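PDB 3DY0: plasma serine protease inhibitor from Homo sapiens, which inhibits serine proteases in plasma and other body fluids, in a heparin-dependent manner, as a serpin whose reactive centre loop is cleaved by the target protease. Local coordinates for residues Leu16-Phe30 and Ile272-Leu285. Numbering follows the deposited sequence. Where two conformers were deposited one is given.
Sequences LYRALASAAPSQNIF and IEGSYQLEKVLPSL
Leu16 opens the contact by reaching Val281 with one methyl: CG anti to the backbone N (chi1 177°) directs the side chain toward the valine, and CD1 comes to 3.7 Å from Val281 CG1, while Leu285 CD2 lies against Leu16 N and CB. One turn on, Ala19 CB rests against the same Val281 CG1. Leu20 divides its methyls. CD1 stands over the centre of the Tyr276 ring, 4.1 Å from the centroid and 9° off the normal, a CH-pi contact; CD2 lies 3.6 Å from Tyr276 CD2 and also meets Val281 CG2.

Beyond the type II turn from Ala24 to Gln27, Asn28 lays its amide against Ile272, with ND2 3.6 Å from CG2. A water accepts from both Asn28 ND2 and Glu273 N, whereas Asn28 OD1 takes two hydrogen bonds from the backbone of the bound peptide, probably the cleaved serpin's C-terminal fragment, with which Ile29 and Phe30 pair antiparallel. Ile29 CA approaches Tyr276 OH. Phe30 packs CB on Ile272 CD1 at 4.0 Å, the side chains crossing at about a right angle; its N donates to Tyr276 OH (3.1 Å, 166° at the hydrogen).

Helix 12-23 thus packs on Tyr276 and the 278-285 connection, strand 29-31 on strand 259-277 itself. The nearly straight N-H...O bond and a second water, linking Tyr276 OH to Asn28 O, fix the phenol's polar end. Phe30 O, buried without a hydrogen-bond partner in the model, faces Gly274 CA (3.5 Å) and the Tyr276 ring edge, weak C-H contacts that probably repay only part of the burial cost.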
loop_
_atom_site.group_PDB
_atom_site.type_symbol
_atom_site.label_atom_id
_atom_site.label_comp_id
_atom_site.label_asym_id
_atom_site.label_seq_id
_atom_site.Cartn_x
_atom_site.Cartn_y
_atom_site.Cartn_z
ATOM N N LEU A 16 -6.668 7.202 4.958
ATOM C CA LEU A 16 -5.885 7.459 3.751
ATOM C C LEU A 16 -6.683 7.001 2.534
ATOM O O LEU A 16 -6.766 7.711 1.527
ATOM C CB LEU A 16 -4.538 6.724 3.796
ATOM C CG LEU A 16 -3.663 6.880 2.544
ATOM C CD1 LEU A 16 -3.492 8.352 2.190
ATOM C CD2 LEU A 16 -2.309 6.231 2.792
ATOM N N TYR A 17 -7.280 5.819 2.625
ATOM C CA TYR A 17 -8.076 5.314 1.516
ATOM C C TYR A 17 -9.145 6.335 1.133
ATOM O O TYR A 17 -9.305 6.672 -0.039
ATOM C CB TYR A 17 -8.773 4.000 1.884
ATOM C CG TYR A 17 -9.754 3.572 0.818
ATOM C CD1 TYR A 17 -9.344 2.805 -0.273
ATOM C CD2 TYR A 17 -11.070 4.041 0.835
ATOM C CE1 TYR A 17 -10.223 2.522 -1.327
ATOM C CE2 TYR A 17 -11.945 3.774 -0.207
ATOM C CZ TYR A 17 -11.519 3.018 -1.285
ATOM O OH TYR A 17 -12.384 2.794 -2.328
ATOM N N ARG A 18 -9.886 6.815 2.127
ATOM C CA ARG A 18 -10.948 7.778 1.866
ATOM C C ARG A 18 -10.444 9.087 1.263
ATOM O O ARG A 18 -11.109 9.667 0.406
ATOM C CB ARG A 18 -11.754 8.039 3.143
ATOM C CG ARG A 18 -12.747 6.922 3.467
ATOM C CD ARG A 18 -13.579 7.249 4.710
ATOM N NE ARG A 18 -12.817 7.071 5.940
ATOM C CZ ARG A 18 -12.712 5.919 6.595
ATOM N NH1 ARG A 18 -13.331 4.833 6.142
ATOM N NH2 ARG A 18 -11.980 5.850 7.698
ATOM N N ALA A 19 -9.275 9.550 1.699
ATOM C CA ALA A 19 -8.709 10.782 1.153
ATOM C C ALA A 19 -8.411 10.587 -0.335
ATOM O O ALA A 19 -8.699 11.460 -1.160
ATOM C CB ALA A 19 -7.430 11.151 1.901
ATOM N N LEU A 20 -7.831 9.438 -0.673
ATOM C CA LEU A 20 -7.509 9.132 -2.063
ATOM C C LEU A 20 -8.779 8.999 -2.902
ATOM O O LEU A 20 -8.860 9.529 -4.012
ATOM C CB LEU A 20 -6.695 7.836 -2.141
ATOM C CG LEU A 20 -5.313 7.894 -1.487
ATOM C CD1 LEU A 20 -4.627 6.537 -1.646
ATOM C CD2 LEU A 20 -4.483 9.005 -2.132
ATOM N N ALA A 21 -9.774 8.300 -2.364
ATOM C CA ALA A 21 -11.036 8.097 -3.068
ATOM C C ALA A 21 -11.747 9.418 -3.332
ATOM O O ALA A 21 -12.299 9.636 -4.415
ATOM C CB ALA A 21 -11.940 7.175 -2.256
ATOM N N SER A 22 -11.733 10.297 -2.339
ATOM C CA SER A 22 -12.381 11.593 -2.468
ATOM C C SER A 22 -11.656 12.491 -3.456
ATOM O O SER A 22 -12.282 13.312 -4.130
ATOM C CB SER A 22 -12.458 12.285 -1.107
ATOM O OG SER A 22 -13.386 11.627 -0.261
ATOM N N ALA A 23 -10.341 12.328 -3.549
ATOM C CA ALA A 23 -9.536 13.140 -4.458
ATOM C C ALA A 23 -9.707 12.730 -5.919
ATOM O O ALA A 23 -9.417 13.513 -6.825
ATOM C CB ALA A 23 -8.067 13.057 -4.065
ATOM N N ALA A 24 -10.173 11.505 -6.146
ATOM C CA ALA A 24 -10.373 11.003 -7.505
ATOM C C ALA A 24 -11.617 10.119 -7.592
ATOM O O ALA A 24 -11.522 8.893 -7.649
ATOM C CB ALA A 24 -9.143 10.219 -7.960
ATOM N N PRO A 25 -12.805 10.740 -7.624
ATOM C CA PRO A 25 -14.060 9.989 -7.706
ATOM C C PRO A 25 -14.175 9.122 -8.960
ATOM O O PRO A 25 -13.659 9.472 -10.022
ATOM C CB PRO A 25 -15.120 11.088 -7.648
ATOM C CG PRO A 25 -14.431 12.252 -8.296
ATOM C CD PRO A 25 -13.054 12.191 -7.676
ATOM N N SER A 26 -14.848 7.984 -8.814
ATOM C CA SER A 26 -15.066 7.030 -9.898
ATOM C C SER A 26 -13.784 6.502 -10.536
ATOM O O SER A 26 -13.820 5.945 -11.632
ATOM C CB SER A 26 -15.954 7.643 -10.990
ATOM O OG SER A 26 -15.238 8.580 -11.777
ATOM N N GLN A 27 -12.653 6.667 -9.857
ATOM C CA GLN A 27 -11.391 6.180 -10.400
ATOM C C GLN A 27 -10.865 4.996 -9.605
ATOM O O GLN A 27 -11.232 4.806 -8.449
ATOM C CB GLN A 27 -10.336 7.289 -10.385
ATOM C CG GLN A 27 -10.679 8.490 -11.247
ATOM C CD GLN A 27 -11.045 8.099 -12.663
ATOM O OE1 GLN A 27 -10.346 7.311 -13.303
ATOM N NE2 GLN A 27 -12.141 8.660 -13.166
ATOM N N ASN A 28 -10.010 4.197 -10.234
ATOM C CA ASN A 28 -9.416 3.066 -9.540
ATOM C C ASN A 28 -8.515 3.618 -8.450
ATOM O O ASN A 28 -7.921 4.686 -8.601
ATOM C CB ASN A 28 -8.551 2.217 -10.477
ATOM C CG ASN A 28 -9.358 1.479 -11.519
ATOM O OD1 ASN A 28 -10.488 1.063 -11.268
ATOM N ND2 ASN A 28 -8.771 1.292 -12.696
ATOM N N ILE A 29 -8.420 2.875 -7.354
ATOM C CA ILE A 29 -7.571 3.242 -6.232
ATOM C C ILE A 29 -6.758 2.006 -5.902
ATOM O O ILE A 29 -7.284 0.897 -5.912
ATOM C CB ILE A 29 -8.382 3.591 -4.967
ATOM C CG1 ILE A 29 -9.317 4.765 -5.236
ATOM C CG2 ILE A 29 -7.431 3.921 -3.820
ATOM C CD1 ILE A 29 -10.205 5.094 -4.064
ATOM N N PHE A 30 -5.471 2.185 -5.636
ATOM C CA PHE A 30 -4.638 1.049 -5.263
ATOM C C PHE A 30 -3.354 1.501 -4.605
ATOM O O PHE A 30 -2.597 2.291 -5.169
ATOM C CB PHE A 30 -4.307 0.154 -6.464
ATOM C CG PHE A 30 -3.764 -1.191 -6.062
ATOM C CD1 PHE A 30 -4.603 -2.144 -5.484
ATOM C CD2 PHE A 30 -2.407 -1.477 -6.181
ATOM C CE1 PHE A 30 -4.088 -3.361 -5.024
ATOM C CE2 PHE A 30 -1.884 -2.690 -5.724
ATOM C CZ PHE A 30 -2.729 -3.632 -5.143
ATOM N N ILE A 272 -4.756 -3.066 -12.255
ATOM C CA ILE A 272 -4.944 -1.655 -11.968
ATOM C C ILE A 272 -3.730 -1.115 -11.242
ATOM O O ILE A 272 -2.847 -1.869 -10.829
ATOM C CB ILE A 272 -6.205 -1.373 -11.112
ATOM C CG1 ILE A 272 -6.071 -1.996 -9.722
ATOM C CG2 ILE A 272 -7.440 -1.912 -11.825
ATOM C CD1 ILE A 272 -7.119 -1.505 -8.744
ATOM N N GLU A 273 -3.681 0.201 -11.096
ATOM C CA GLU A 273 -2.556 0.815 -10.420
ATOM C C GLU A 273 -2.928 2.135 -9.786
ATOM O O GLU A 273 -3.984 2.709 -10.062
ATOM C CB GLU A 273 -1.404 1.034 -11.404
ATOM C CG GLU A 273 -1.743 1.939 -12.572
ATOM C CD GLU A 273 -0.557 2.151 -13.499
ATOM O OE1 GLU A 273 -0.012 1.147 -14.005
ATOM O OE2 GLU A 273 -0.174 3.318 -13.719
ATOM N N GLY A 274 -2.045 2.599 -8.916
ATOM C CA GLY A 274 -2.249 3.862 -8.248
ATOM C C GLY A 274 -0.932 4.609 -8.223
ATOM O O GLY A 274 0.118 4.024 -7.968
ATOM N N SER A 275 -0.996 5.906 -8.503
ATOM C CA SER A 275 0.183 6.763 -8.509
ATOM C C SER A 275 -0.193 8.009 -7.722
ATOM O O SER A 275 -1.061 8.771 -8.147
ATOM C CB SER A 275 0.552 7.140 -9.944
ATOM O OG SER A 275 1.683 7.988 -9.969
ATOM N N TYR A 276 0.454 8.218 -6.580
ATOM C CA TYR A 276 0.131 9.361 -5.741
ATOM C C TYR A 276 1.269 10.232 -5.247
ATOM O O TYR A 276 2.395 9.778 -5.063
ATOM C CB TYR A 276 -0.661 8.882 -4.511
ATOM C CG TYR A 276 -1.748 7.888 -4.844
ATOM C CD1 TYR A 276 -1.529 6.512 -4.719
ATOM C CD2 TYR A 276 -2.969 8.316 -5.358
ATOM C CE1 TYR A 276 -2.509 5.589 -5.107
ATOM C CE2 TYR A 276 -3.947 7.407 -5.751
ATOM C CZ TYR A 276 -3.710 6.045 -5.624
ATOM O OH TYR A 276 -4.672 5.154 -6.042
ATOM N N GLN A 277 0.945 11.504 -5.044
ATOM C CA GLN A 277 1.883 12.469 -4.485
ATOM C C GLN A 277 1.286 12.623 -3.095
ATOM O O GLN A 277 0.410 13.459 -2.857
ATOM C CB GLN A 277 1.834 13.788 -5.262
ATOM C CG GLN A 277 2.328 13.655 -6.696
ATOM C CD GLN A 277 3.826 13.418 -6.805
ATOM O OE1 GLN A 277 4.290 12.742 -7.727
ATOM N NE2 GLN A 277 4.594 13.985 -5.876
ATOM N N LEU A 278 1.745 11.778 -2.181
ATOM C CA LEU A 278 1.220 11.759 -0.829
ATOM C C LEU A 278 1.377 13.043 -0.028
ATOM O O LEU A 278 0.635 13.265 0.924
ATOM C CB LEU A 278 1.822 10.576 -0.066
ATOM C CG LEU A 278 1.479 9.207 -0.671
ATOM C CD1 LEU A 278 2.201 8.128 0.117
ATOM C CD2 LEU A 278 -0.029 8.962 -0.647
ATOM N N GLU A 279 2.326 13.890 -0.410
ATOM C CA GLU A 279 2.521 15.136 0.322
ATOM C C GLU A 279 1.289 16.027 0.191
ATOM O O GLU A 279 1.048 16.900 1.025
ATOM C CB GLU A 279 3.778 15.872 -0.167
ATOM C CG GLU A 279 3.698 16.491 -1.553
ATOM C CD GLU A 279 3.967 15.514 -2.675
ATOM O OE1 GLU A 279 4.020 15.974 -3.839
ATOM O OE2 GLU A 279 4.135 14.299 -2.408
ATOM N N LYS A 280 0.496 15.793 -0.849
ATOM C CA LYS A 280 -0.712 16.583 -1.063
ATOM C C LYS A 280 -1.907 15.951 -0.360
ATOM O O LYS A 280 -2.930 16.604 -0.142
ATOM C CB LYS A 280 -1.004 16.701 -2.560
ATOM C CG LYS A 280 0.095 17.387 -3.354
ATOM N N VAL A 281 -1.758 14.683 0.013
ATOM C CA VAL A 281 -2.821 13.925 0.658
ATOM C C VAL A 281 -2.702 13.790 2.174
ATOM O O VAL A 281 -3.682 13.957 2.900
ATOM C CB VAL A 281 -2.888 12.497 0.059
ATOM C CG1 VAL A 281 -4.033 11.719 0.672
ATOM C CG2 VAL A 281 -3.034 12.578 -1.460
ATOM N N LEU A 282 -1.500 13.490 2.652
ATOM C CA LEU A 282 -1.293 13.292 4.081
ATOM C C LEU A 282 -1.752 14.425 4.998
ATOM O O LEU A 282 -2.105 14.186 6.155
ATOM C CB LEU A 282 0.168 12.913 4.337
ATOM C CG LEU A 282 0.475 11.509 3.790
ATOM C CD1 LEU A 282 1.961 11.225 3.868
ATOM C CD2 LEU A 282 -0.313 10.471 4.578
ATOM N N PRO A 283 -1.740 15.678 4.516
ATOM C CA PRO A 283 -2.204 16.731 5.422
ATOM C C PRO A 283 -3.649 16.458 5.864
ATOM O O PRO A 283 -4.095 16.956 6.897
ATOM C CB PRO A 283 -2.070 17.990 4.573
ATOM C CG PRO A 283 -0.839 17.702 3.779
ATOM C CD PRO A 283 -1.042 16.256 3.353
ATOM N N SER A 284 -4.369 15.654 5.079
ATOM C CA SER A 284 -5.753 15.304 5.399
ATOM C C SER A 284 -5.808 14.404 6.626
ATOM O O SER A 284 -6.859 14.251 7.252
ATOM C CB SER A 284 -6.420 14.591 4.218
ATOM O OG SER A 284 -6.603 15.478 3.132
ATOM N N LEU A 285 -4.673 13.792 6.949
ATOM C CA LEU A 285 -4.565 12.925 8.114
ATOM C C LEU A 285 -3.808 13.653 9.222
ATOM O O LEU A 285 -3.369 13.045 10.200
ATOM C CB LEU A 285 -3.836 11.623 7.760
ATOM C CG LEU A 285 -4.690 10.516 7.133
ATOM C CD1 LEU A 285 -5.201 10.954 5.772
ATOM C CD2 LEU A 285 -3.861 9.245 7.019
HETATM O O HOH W 1 -5.726 1.718 -12.764
HETATM O O HOH W 2 -5.884 6.174 -8.082
#